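Local coordinates for stage III sporulation protein AH (Bacillus subtilis, PDB 3TUF), which pairs with SpoIIQ to form a channel between mother cell and forespore during engulfment, letting mother-cell gene expression trigger sigma-G activity in the forespore, at residues I160-D165 with T173-L178; Q144-A149 with V191-S196; T125-V130 with N152-K157; A105-D110 with S118-K123; T139-K142 with D148-V151. All coordinates share one frame; numbering follows the deposited sequence.

Contact 1: I160-D165 with T173-L178; sequences ITVKSD and TAIIDL
Ile175, on the inner side of helix 169-177, lies across from Ile160 and Val162 of strand 157-163 and touches both with different branches. With CG1 beside the backbone N (chi1 -70°), CG2 stands anti to N and serves Ile160: the two side chains run past one another in opposite senses, so that Ile175 CG2 rests 4.1 Å from Ile160 CD1 and 4.2 Å from Ile160 CG2. The other branch of Ile175, extended at chi2 (179°), carries CD1 on to Val162, which it meets tip to tip with 3.8 Å between Ile175 CD1 and Val162 CG2. Alternation along the strand explains the choice of partners. Ile160 and Val162 both face the helix, while Thr161 between them lies on the other face of the sheet, where it packs against Thr192 and Glu194. Branched aliphatic residues suit both elements, since they favour extended backbone in the strand and offer two separate methyl-bearing arms in the helix. Tyr146 and Ile141 also touch Val162 and Ile175, adding further nonpolar surface. With methyl groups alone at the meeting points, the packing rests on shape fit and burial of apolar surface, with no directional bond between the segments.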
# COMPACT_ATOMS: atom_id res chain seq x y z
N ILE B 160 -11.82 -8.20 -6.20
CA ILE B 160 -12.09 -7.65 -4.90
C ILE B 160 -12.70 -8.76 -4.17
O ILE B 160 -13.69 -9.37 -4.63
CB ILE B 160 -13.15 -6.59 -4.97
CG1 ILE B 160 -12.68 -5.44 -5.87
CG2 ILE B 160 -13.65 -6.14 -3.50
CD1 ILE B 160 -13.78 -4.37 -6.04
N THR B 161 -12.13 -9.05 -3.01
CA THR B 161 -12.65 -10.15 -2.23
C THR B 161 -12.98 -9.58 -0.88
O THR B 161 -12.18 -8.81 -0.29
CB THR B 161 -11.67 -11.35 -2.14
OG1 THR B 161 -11.08 -11.56 -3.43
CG2 THR B 161 -12.42 -12.64 -1.66
N VAL B 162 -14.16 -9.95 -0.42
CA VAL B 162 -14.72 -9.37 0.76
C VAL B 162 -15.09 -10.54 1.69
O VAL B 162 -15.62 -11.57 1.23
CB VAL B 162 -15.87 -8.43 0.32
CG1 VAL B 162 -17.03 -8.43 1.28
CG2 VAL B 162 -15.31 -7.03 0.08
N LYS B 163 -14.73 -10.43 2.96
CA LYS B 163 -15.19 -11.39 3.98
C LYS B 163 -16.66 -11.14 4.21
O LYS B 163 -17.03 -10.00 4.48
CB LYS B 163 -14.43 -11.16 5.28
CG LYS B 163 -13.22 -12.09 5.49
CD LYS B 163 -13.62 -13.51 5.89
CE LYS B 163 -12.45 -14.30 6.51
NZ LYS B 163 -12.29 -13.94 7.95
N SER B 164 -17.49 -12.17 4.10
CA SER B 164 -18.95 -12.04 4.32
C SER B 164 -19.71 -13.37 4.16
O SER B 164 -19.40 -14.18 3.27
CB SER B 164 -19.58 -10.98 3.38
OG SER B 164 -20.92 -10.68 3.73
N ASP B 165 -20.72 -13.56 5.02
CA ASP B 165 -21.55 -14.76 4.98
C ASP B 165 -22.72 -14.60 4.04
O ASP B 165 -23.00 -15.48 3.23
CB ASP B 165 -22.03 -15.11 6.37
CG ASP B 165 -20.91 -15.69 7.20
OD1 ASP B 165 -20.25 -16.67 6.73
OD2 ASP B 165 -20.67 -15.16 8.31
N THR B 173 -23.26 -4.46 -5.66
CA THR B 173 -23.37 -3.24 -6.43
C THR B 173 -22.93 -2.03 -5.53
O THR B 173 -22.25 -1.04 -6.00
CB THR B 173 -24.75 -3.20 -7.04
OG1 THR B 173 -24.72 -2.35 -8.19
CG2 THR B 173 -25.77 -2.73 -6.02
N ALA B 174 -23.24 -2.10 -4.25
CA ALA B 174 -22.74 -1.04 -3.35
C ALA B 174 -21.18 -1.07 -3.28
O ALA B 174 -20.54 -0.02 -3.24
CB ALA B 174 -23.37 -1.16 -1.97
N ILE B 175 -20.58 -2.26 -3.33
CA ILE B 175 -19.13 -2.30 -3.44
C ILE B 175 -18.61 -1.76 -4.76
O ILE B 175 -17.72 -0.94 -4.81
CB ILE B 175 -18.64 -3.68 -3.18
CG1 ILE B 175 -18.87 -3.98 -1.69
CG2 ILE B 175 -17.13 -3.86 -3.69
CD1 ILE B 175 -18.42 -5.39 -1.30
N ILE B 176 -19.21 -2.19 -5.87
CA ILE B 176 -18.76 -1.72 -7.18
C ILE B 176 -18.94 -0.22 -7.29
O ILE B 176 -18.21 0.47 -8.01
CB ILE B 176 -19.47 -2.46 -8.35
CG1 ILE B 176 -19.00 -3.89 -8.41
CG2 ILE B 176 -19.17 -1.77 -9.70
CD1 ILE B 176 -19.95 -4.76 -9.31
N ASP B 177 -19.91 0.31 -6.55
CA ASP B 177 -20.07 1.80 -6.57
C ASP B 177 -18.84 2.57 -6.04
O ASP B 177 -18.53 3.68 -6.56
CB ASP B 177 -21.39 2.24 -5.94
CG ASP B 177 -22.59 1.83 -6.82
OD1 ASP B 177 -22.35 1.51 -8.05
OD2 ASP B 177 -23.73 1.80 -6.26
N LEU B 178 -18.09 1.95 -5.10
CA LEU B 178 -16.82 2.56 -4.57
C LEU B 178 -15.70 2.71 -5.63
O LEU B 178 -14.77 3.50 -5.44
CB LEU B 178 -16.35 1.87 -3.33
CG LEU B 178 -17.49 1.65 -2.35
CD1 LEU B 178 -17.02 0.67 -1.23
CD2 LEU B 178 -18.01 2.95 -1.77

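Contact 2: Q144-A149 with V191-S196; sequences QGYEDA and VTFEPS
Tyr146 and Phe193 make the aromatic part of this contact, and Glu147 with Ser196 the more exposed, polar part. The two aromatic side chains cross obliquely, without stacking: Tyr146 OH comes in at the edge of the Phe193 ring, in its plane, 3.9 Å from Phe193 CE2, while the ring carbons Tyr146 CE1 and Phe193 CE2 stay 4.4 Å apart. Phe193 reaches this point although its CB starts off to one side, because CG stands anti to the carbonyl carbon (chi1 -60°) and the ring extends toward the tyrosine. A tyrosine suits this partly open place, as its ring can pack on Val162 and Ile175 while the hydroxyl sits at the phenylalanine edge. At the exposed end, Glu147 OE2 lies 3.8 Å from Ser196 CB, a van der Waals touch; the serine hydroxyl itself is hydrogen-bonded to Asp165. Where the loop runs into the strand, Asp148 OD1 accepts from Ala149 N at 2.8 Å, a bent bond (132° at the hydrogen) with the donor 36° out of the carboxylate plane, and the same oxygen forms a salt bridge with Arg89. The loop joins helix 114-143 to the first strand of an alpha-beta-beta-alpha-beta domain, consistent with the ring-building motif of type III secretion and flagellar relatives. In this protein the last strand, 188-194, is continued by an antiparallel strand of SpoIIQ.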
# COMPACT_ATOMS: atom_id res chain seq x y z
N GLN B 144 -17.69 0.34 5.06
CA GLN B 144 -19.09 0.03 4.84
C GLN B 144 -19.59 -1.16 5.63
O GLN B 144 -20.61 -1.74 5.30
CB GLN B 144 -19.44 -0.06 3.34
CG GLN B 144 -19.13 1.26 2.61
CD GLN B 144 -19.93 2.42 3.17
OE1 GLN B 144 -19.39 3.44 3.64
NE2 GLN B 144 -21.21 2.30 3.14
N GLY B 145 -18.89 -1.52 6.69
CA GLY B 145 -19.32 -2.64 7.50
C GLY B 145 -18.76 -3.95 6.98
O GLY B 145 -19.32 -5.00 7.25
N TYR B 146 -17.68 -3.93 6.23
CA TYR B 146 -17.10 -5.26 5.97
C TYR B 146 -15.92 -5.45 6.88
O TYR B 146 -15.08 -4.54 7.06
CB TYR B 146 -16.75 -5.50 4.51
CG TYR B 146 -17.98 -5.62 3.62
CD1 TYR B 146 -18.71 -6.81 3.56
CD2 TYR B 146 -18.41 -4.55 2.87
CE1 TYR B 146 -19.87 -6.93 2.76
CE2 TYR B 146 -19.55 -4.64 2.08
CZ TYR B 146 -20.28 -5.83 2.02
OH TYR B 146 -21.42 -5.91 1.23
N GLU B 147 -15.87 -6.64 7.49
CA GLU B 147 -14.82 -6.99 8.46
C GLU B 147 -13.38 -6.98 7.87
O GLU B 147 -12.41 -6.57 8.52
CB GLU B 147 -15.17 -8.32 9.12
CG GLU B 147 -14.08 -8.95 9.97
CD GLU B 147 -13.91 -10.42 9.61
OE1 GLU B 147 -12.74 -10.86 9.42
OE2 GLU B 147 -14.94 -11.13 9.48
N ASP B 148 -13.24 -7.42 6.63
CA ASP B 148 -11.97 -7.28 5.92
C ASP B 148 -12.28 -7.30 4.43
O ASP B 148 -13.35 -7.79 4.03
CB ASP B 148 -11.02 -8.43 6.29
CG ASP B 148 -9.55 -8.12 5.96
OD1 ASP B 148 -9.25 -7.03 5.38
OD2 ASP B 148 -8.67 -8.96 6.30
N ALA B 149 -11.35 -6.78 3.62
CA ALA B 149 -11.48 -6.77 2.16
C ALA B 149 -10.13 -6.82 1.50
O ALA B 149 -9.15 -6.36 2.06
CB ALA B 149 -12.19 -5.53 1.70
N VAL B 191 -16.31 -9.15 -7.81
CA VAL B 191 -16.38 -9.03 -6.37
C VAL B 191 -16.81 -10.35 -5.86
O VAL B 191 -17.91 -10.81 -6.20
CB VAL B 191 -17.49 -8.08 -5.99
CG1 VAL B 191 -17.62 -7.95 -4.45
CG2 VAL B 191 -17.19 -6.77 -6.62
N THR B 192 -15.96 -10.97 -5.04
CA THR B 192 -16.26 -12.28 -4.47
C THR B 192 -16.48 -12.14 -2.99
O THR B 192 -15.73 -11.43 -2.33
CB THR B 192 -15.04 -13.16 -4.65
OG1 THR B 192 -14.63 -13.08 -6.02
CG2 THR B 192 -15.33 -14.60 -4.25
N PHE B 193 -17.49 -12.83 -2.46
CA PHE B 193 -17.81 -12.84 -1.02
C PHE B 193 -17.43 -14.18 -0.40
O PHE B 193 -18.07 -15.20 -0.68
CB PHE B 193 -19.30 -12.59 -0.79
CG PHE B 193 -19.79 -11.26 -1.32
CD1 PHE B 193 -19.82 -11.00 -2.70
CD2 PHE B 193 -20.21 -10.29 -0.47
CE1 PHE B 193 -20.25 -9.75 -3.20
CE2 PHE B 193 -20.64 -9.06 -0.96
CZ PHE B 193 -20.66 -8.80 -2.33
N GLU B 194 -16.40 -14.17 0.44
CA GLU B 194 -15.89 -15.36 1.16
C GLU B 194 -16.57 -15.58 2.52
O GLU B 194 -16.68 -14.62 3.30
CB GLU B 194 -14.41 -15.16 1.46
CG GLU B 194 -13.54 -15.12 0.25
CD GLU B 194 -13.13 -16.49 -0.20
OE1 GLU B 194 -13.87 -17.45 0.11
OE2 GLU B 194 -12.06 -16.60 -0.83
N PRO B 195 -16.96 -16.84 2.83
CA PRO B 195 -17.44 -17.22 4.18
C PRO B 195 -16.52 -16.70 5.31
O PRO B 195 -15.30 -17.00 5.30
CB PRO B 195 -17.39 -18.76 4.14
CG PRO B 195 -16.45 -19.11 2.93
CD PRO B 195 -16.78 -18.01 1.95
N SER B 196 -17.07 -15.94 6.26
CA SER B 196 -16.24 -15.30 7.33
C SER B 196 -15.99 -16.18 8.58
O SER B 196 -15.73 -17.40 8.44
CB SER B 196 -16.78 -13.89 7.72
OG SER B 196 -17.93 -13.98 8.58

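Contact 3: T125-V130 with N152-K157; sequences TALSEV and NAEGDK
Val130 of helix 114-143 points at the loop 152-157 and meets it with both methyl groups: CG1 against Glu154 and Ala153, CG2 against the Ala153 carbonyl. Val130 CG1, anti to the backbone N (chi1 156°), sits 4.0 Å from Glu154 CA and 4.4 Å from Ala153 CB. The other methyl, Val130 CG2, approaches the carbonyl, 3.8 Å from Ala153 O. Small residues fit here: the short alanine lets the helix come close, with the CA atoms of Val130 and Ala153 only 5.9 Å apart. One turn earlier Leu127 adds an oblique contact, its CD2 lying 3.7 Å from Glu154 OE2. That carboxylate reaches the leucine through an extended chain, its aliphatic CB and CG leading up from the loop.

The loop is the turn of a beta-hairpin, linking strand 149-152 to its antiparallel neighbour 157-163, and the helix packs against the hairpin end. An Asx turn helps shape it: Asn152 OD1 accepts a bond from Glu154 N, 2.9 Å long and fairly straight (159° at the hydrogen), with the donor lying nearly along the C=O axis. Asparagine is apt because its short side chain can reach forward to the backbone N of Glu154 while ND2 bonds to Tyr88. Farther out, Ala153 N is held by Glu134 of the same helix, and Glu154 OE1 forms a salt bridge with Arg96 of helix 84-107. Glu99 brings a second carboxylate close to Glu154 OE2, which may raise its proton affinity, against the opposite pull of Arg96. Beyond the helix, Glu129 is salt-bridged to Arg100 of the second subunit.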
# COMPACT_ATOMS: atom_id res chain seq x y z
N THR B 125 5.23 4.47 -12.09
CA THR B 125 4.26 5.38 -11.50
C THR B 125 2.80 4.82 -11.50
O THR B 125 2.03 5.08 -10.53
CB THR B 125 4.39 6.84 -12.02
OG1 THR B 125 4.34 6.86 -13.44
CG2 THR B 125 5.73 7.45 -11.61
N ALA B 126 2.43 4.02 -12.52
CA ALA B 126 1.09 3.44 -12.56
C ALA B 126 0.90 2.44 -11.45
O ALA B 126 -0.19 2.33 -10.84
CB ALA B 126 0.81 2.75 -13.89
N LEU B 127 1.96 1.69 -11.21
CA LEU B 127 1.91 0.70 -10.16
C LEU B 127 1.57 1.35 -8.82
O LEU B 127 0.71 0.82 -8.11
CB LEU B 127 3.23 -0.05 -10.05
CG LEU B 127 3.24 -1.55 -9.77
CD1 LEU B 127 4.39 -1.73 -8.88
CD2 LEU B 127 1.99 -2.24 -9.13
N SER B 128 2.25 2.46 -8.50
CA SER B 128 1.92 3.25 -7.30
C SER B 128 0.49 3.63 -7.20
O SER B 128 -0.10 3.69 -6.11
CB SER B 128 2.60 4.58 -7.38
OG SER B 128 3.97 4.35 -7.26
N GLU B 129 -0.04 4.01 -8.34
CA GLU B 129 -1.39 4.45 -8.35
C GLU B 129 -2.34 3.29 -8.15
O GLU B 129 -3.31 3.42 -7.37
CB GLU B 129 -1.66 5.31 -9.58
CG GLU B 129 -0.90 6.68 -9.48
CD GLU B 129 -1.15 7.45 -8.11
OE1 GLU B 129 -2.28 7.40 -7.59
OE2 GLU B 129 -0.21 8.11 -7.56
N VAL B 130 -2.03 2.15 -8.79
CA VAL B 130 -2.67 0.89 -8.50
C VAL B 130 -2.57 0.59 -7.00
O VAL B 130 -3.59 0.32 -6.34
CB VAL B 130 -2.00 -0.26 -9.33
CG1 VAL B 130 -2.17 -1.70 -8.69
CG2 VAL B 130 -2.50 -0.21 -10.77
N ASN B 152 -7.22 -6.25 -5.77
CA ASN B 152 -6.09 -6.27 -6.66
C ASN B 152 -6.55 -5.60 -7.92
O ASN B 152 -7.48 -6.08 -8.59
CB ASN B 152 -5.55 -7.72 -6.88
CG ASN B 152 -4.44 -7.80 -7.96
OD1 ASN B 152 -4.35 -7.00 -8.89
ND2 ASN B 152 -3.61 -8.81 -7.84
N ALA B 153 -5.91 -4.49 -8.21
CA ALA B 153 -6.38 -3.59 -9.25
C ALA B 153 -5.38 -3.57 -10.37
O ALA B 153 -5.35 -2.65 -11.20
CB ALA B 153 -6.54 -2.19 -8.67
N GLU B 154 -4.54 -4.59 -10.41
CA GLU B 154 -3.38 -4.50 -11.28
C GLU B 154 -3.60 -4.71 -12.78
O GLU B 154 -2.93 -4.05 -13.59
CB GLU B 154 -2.27 -5.40 -10.80
CG GLU B 154 -0.98 -5.00 -11.38
CD GLU B 154 0.16 -5.80 -10.78
OE1 GLU B 154 -0.12 -6.84 -10.09
OE2 GLU B 154 1.32 -5.36 -11.01
N GLY B 155 -4.48 -5.61 -13.17
CA GLY B 155 -4.52 -5.96 -14.58
C GLY B 155 -5.68 -5.39 -15.38
O GLY B 155 -6.02 -4.22 -15.27
N ASP B 156 -6.27 -6.26 -16.21
CA ASP B 156 -7.43 -5.93 -17.01
C ASP B 156 -8.70 -5.98 -16.18
O ASP B 156 -9.70 -5.37 -16.54
CB ASP B 156 -7.56 -6.94 -18.14
CG ASP B 156 -6.68 -6.60 -19.35
OD1 ASP B 156 -6.14 -5.46 -19.40
OD2 ASP B 156 -6.55 -7.48 -20.25
N LYS B 157 -8.68 -6.72 -15.08
CA LYS B 157 -9.84 -6.87 -14.28
C LYS B 157 -9.38 -6.35 -12.95
O LYS B 157 -8.16 -6.31 -12.69
CB LYS B 157 -10.12 -8.34 -14.16
CG LYS B 157 -11.58 -8.63 -13.91
CD LYS B 157 -11.78 -9.80 -12.98
CE LYS B 157 -11.61 -11.11 -13.70
NZ LYS B 157 -12.32 -12.19 -12.95

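Contact 4: A105-D110 with S118-K123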
# COMPACT_ATOMS: atom_id res chain seq x y z
N ALA B 105 15.41 -0.88 -11.92
CA ALA B 105 16.68 -1.34 -12.42
C ALA B 105 16.90 -0.89 -13.87
O ALA B 105 17.98 -0.43 -14.23
CB ALA B 105 16.77 -2.85 -12.29
N ILE B 106 15.86 -1.03 -14.69
CA ILE B 106 15.83 -0.58 -16.09
C ILE B 106 16.03 0.93 -16.20
O ILE B 106 16.92 1.42 -16.93
CB ILE B 106 14.48 -0.97 -16.73
CG1 ILE B 106 14.43 -2.48 -16.95
CG2 ILE B 106 14.25 -0.27 -18.05
CD1 ILE B 106 13.10 -3.09 -16.59
N VAL B 107 15.21 1.66 -15.46
CA VAL B 107 15.23 3.11 -15.45
C VAL B 107 16.63 3.59 -15.10
O VAL B 107 17.14 4.55 -15.68
CB VAL B 107 14.21 3.66 -14.45
CG1 VAL B 107 14.53 5.09 -14.03
CG2 VAL B 107 12.86 3.61 -15.06
N SER B 108 17.27 2.89 -14.17
CA SER B 108 18.55 3.32 -13.69
C SER B 108 19.72 2.82 -14.55
O SER B 108 20.87 3.08 -14.22
CB SER B 108 18.72 2.86 -12.24
OG SER B 108 17.64 3.34 -11.44
N SER B 109 19.45 2.13 -15.65
CA SER B 109 20.53 1.42 -16.31
C SER B 109 21.13 2.10 -17.55
O SER B 109 20.40 2.57 -18.41
CB SER B 109 20.04 0.03 -16.68
OG SER B 109 20.70 -0.39 -17.85
N ASP B 110 22.46 2.09 -17.68
CA ASP B 110 23.14 2.76 -18.80
C ASP B 110 22.83 2.16 -20.14
O ASP B 110 23.10 2.76 -21.19
CB ASP B 110 24.63 2.63 -18.63
CG ASP B 110 25.17 3.60 -17.67
OD1 ASP B 110 24.39 4.44 -17.15
OD2 ASP B 110 26.39 3.53 -17.43
N SER B 118 11.60 5.31 -20.32
CA SER B 118 10.35 6.02 -20.29
C SER B 118 9.15 5.13 -19.96
O SER B 118 8.29 5.50 -19.14
CB SER B 118 10.15 6.70 -21.62
OG SER B 118 8.96 7.45 -21.61
N GLU B 119 9.11 3.96 -20.58
CA GLU B 119 8.05 2.99 -20.34
C GLU B 119 8.14 2.30 -19.00
O GLU B 119 7.11 2.08 -18.34
CB GLU B 119 8.10 1.92 -21.41
CG GLU B 119 7.73 2.43 -22.77
CD GLU B 119 8.13 1.46 -23.87
OE1 GLU B 119 8.50 0.29 -23.57
OE2 GLU B 119 8.08 1.86 -25.05
N ALA B 120 9.34 1.90 -18.61
CA ALA B 120 9.55 1.40 -17.25
C ALA B 120 9.12 2.47 -16.24
O ALA B 120 8.41 2.20 -15.24
CB ALA B 120 10.96 1.06 -17.06
N TYR B 121 9.52 3.70 -16.48
CA TYR B 121 9.06 4.77 -15.58
C TYR B 121 7.52 4.89 -15.46
O TYR B 121 6.98 5.04 -14.35
CB TYR B 121 9.71 6.10 -15.94
CG TYR B 121 9.33 7.19 -14.99
CD1 TYR B 121 9.94 7.30 -13.76
CD2 TYR B 121 8.33 8.09 -15.32
CE1 TYR B 121 9.58 8.31 -12.88
CE2 TYR B 121 7.95 9.10 -14.45
CZ TYR B 121 8.57 9.21 -13.24
OH TYR B 121 8.20 10.21 -12.37
N ASP B 122 6.82 4.82 -16.59
CA ASP B 122 5.36 4.83 -16.57
C ASP B 122 4.73 3.66 -15.85
O ASP B 122 3.76 3.84 -15.11
CB ASP B 122 4.82 4.89 -17.98
CG ASP B 122 5.17 6.17 -18.65
OD1 ASP B 122 5.98 6.93 -18.08
OD2 ASP B 122 4.65 6.41 -19.75
N LYS B 123 5.27 2.46 -16.09
CA LYS B 123 4.81 1.25 -15.40
C LYS B 123 5.00 1.45 -13.88
O LYS B 123 4.14 1.08 -13.06
CB LYS B 123 5.55 0.01 -15.90
CG LYS B 123 5.00 -0.60 -17.20
CD LYS B 123 5.83 -1.85 -17.72
CE LYS B 123 5.62 -2.14 -19.23
NZ LYS B 123 6.65 -3.12 -19.68
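Val107 and Ala120 bring the two arms of a helical hairpin together close to its turn, where helix 84-107 ends and helix 114-143 returns. Val107 can be traced outward from its backbone. Val107 CB is still well short of the opposite helix, 4.9 Å from Ala120 CB. From there the branches part: CG1 is set anti to the backbone N (chi1 159°), and CG2 is left anti to the carbonyl carbon, aimed at the other helix. It is CG2 that makes the contact, lodging against Ala120 and Tyr121 together. Val107 CG2 lies 3.8 Å from Ala120 CB, 3.6 Å from the backbone atom Tyr121 N and 4.1 Å from Tyr121 CB. The methyl thus presses on the helix surface itself, which an alanine permits: its single CB leaves the backbone accessible, so the hairpin arms approach to 6.2 Å between Val107 CA and Ala120 CA. A beta-branched valine, short and wide, is well matched to so narrow a gap. Tyr121 turns its ring away from this contact, and its OH bonds to Asn104 of the second subunit. Val107 also packs on Tyr121 of that subunit, so the hairpin tip contributes both to the hairpin and to the contact with the second subunit. A second methyl, Ile106 CG2, anti to its own N, touches the same alanine, with 3.7 Å between Ile106 CG2 and Ala120 CB.

Contact 5: T139-K142 with D148-V151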
# COMPACT_ATOMS: atom_id res chain seq x y z
N THR B 139 -9.89 0.28 2.38
CA THR B 139 -10.33 1.13 3.48
C THR B 139 -11.83 1.50 3.35
O THR B 139 -12.59 1.34 4.33
CB THR B 139 -9.51 2.42 3.63
OG1 THR B 139 -8.09 2.15 3.74
CG2 THR B 139 -9.95 3.12 4.89
N LEU B 140 -12.24 1.99 2.17
CA LEU B 140 -13.65 2.37 1.97
C LEU B 140 -14.62 1.22 2.28
O LEU B 140 -15.58 1.42 3.06
CB LEU B 140 -13.89 2.89 0.57
CG LEU B 140 -13.18 4.24 0.33
CD1 LEU B 140 -12.96 4.62 -1.18
CD2 LEU B 140 -13.85 5.40 1.08
N ILE B 141 -14.34 0.03 1.75
CA ILE B 141 -15.24 -1.11 1.90
C ILE B 141 -15.40 -1.42 3.35
O ILE B 141 -16.50 -1.73 3.83
CB ILE B 141 -14.59 -2.41 1.38
CG1 ILE B 141 -13.82 -2.14 0.06
CG2 ILE B 141 -15.58 -3.64 1.41
CD1 ILE B 141 -14.57 -2.29 -1.15
N LYS B 142 -14.25 -1.38 4.04
CA LYS B 142 -14.21 -1.76 5.43
C LYS B 142 -15.15 -0.82 6.15
O LYS B 142 -16.00 -1.27 6.96
CB LYS B 142 -12.79 -1.69 6.01
CG LYS B 142 -11.93 -2.95 5.64
CD LYS B 142 -10.48 -3.05 6.34
CE LYS B 142 -9.61 -1.76 6.16
NZ LYS B 142 -8.13 -1.90 6.20
N ASP B 148 -13.24 -7.42 6.63
CA ASP B 148 -11.97 -7.28 5.92
C ASP B 148 -12.28 -7.30 4.43
O ASP B 148 -13.35 -7.79 4.03
CB ASP B 148 -11.02 -8.43 6.29
CG ASP B 148 -9.55 -8.12 5.96
OD1 ASP B 148 -9.25 -7.03 5.38
OD2 ASP B 148 -8.67 -8.96 6.30
N ALA B 149 -11.35 -6.78 3.62
CA ALA B 149 -11.48 -6.77 2.16
C ALA B 149 -10.13 -6.82 1.50
O ALA B 149 -9.15 -6.36 2.06
CB ALA B 149 -12.19 -5.53 1.70
N LEU B 150 -10.09 -7.33 0.26
CA LEU B 150 -8.82 -7.47 -0.46
C LEU B 150 -9.04 -7.12 -1.92
O LEU B 150 -10.03 -7.59 -2.51
CB LEU B 150 -8.38 -8.91 -0.31
CG LEU B 150 -7.26 -9.44 -1.15
CD1 LEU B 150 -5.99 -8.76 -0.78
CD2 LEU B 150 -7.18 -11.00 -0.90
N VAL B 151 -8.13 -6.35 -2.49
CA VAL B 151 -8.39 -5.69 -3.76
C VAL B 151 -7.12 -5.71 -4.57
O VAL B 151 -6.07 -5.18 -4.14
CB VAL B 151 -8.77 -4.15 -3.62
CG1 VAL B 151 -8.82 -3.40 -5.02
CG2 VAL B 151 -10.09 -3.92 -2.86
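Ile141, near the end of helix 114-143, lies over Ala149 of strand 149-152, and this helix-on-sheet packing belongs to the alpha-beta-beta-alpha-beta domain in which the helix and the hairpin that follows are joined by a short loop. Ile141 straddles the alanine with its branch point: Ile141 CB and Ile141 CG2 each lie 3.9 Å from Ala149 CB, and Ile141 CG1 follows at 4.1 Å. Beyond CG1 the side chain bends (chi2 -90°), carrying Ile141 CD1 away from the alanine. An alanine suits the strand here because a single methyl lets a bulky branched residue settle close above the sheet, and Val162 and Tyr146 join the same packing around Ile141.

Lys142 comes next. Its aliphatic part does the touching: Lys142 CG passes 4.4 Å from Ala149 N, and Lys142 CD lies 4.3 Å from Asp148 OD1. A kink at chi3 (-52°) leads the chain on to the ammonium group. Lysine fits this place, as its methylenes can lie along Ala149 and Asp148 while the ammonium ends near Arg89 of the second subunit, a like charge. Asp148, already paired with Arg89 of its own chain, is probably stabilised as a carboxylate by that partner. The lysine charge may add a longer-range attraction, though no ion pair is formed, for Lys142 NZ remains 5.3 Å from Asp148 OD1.

How the contacts relate
Contacts 1, 2 and 5 gather on one side of the molecule, their centres 6 to 8 Å apart, and all reach the same sheet; Val162 joins them, touching Ile175, Tyr146, Ile141 and Ala149. Contact 1 is buried and purely aliphatic, whereas contacts 2 and 5 pair nonpolar packing with charged or polar groups at their exposed side. Contacts 3, 4 and 5 all use helix 114-143: contact 3 seats a hairpin turn, its glutamate tied to helix 84-107, and contact 4, centred about 35 Å from the centre of contact 1, closes the helical hairpin by packing isoleucine and valine on an alanine. These three also touch the second subunit, while segments of contacts 1 and 2 carry residues that meet SpoIIQ.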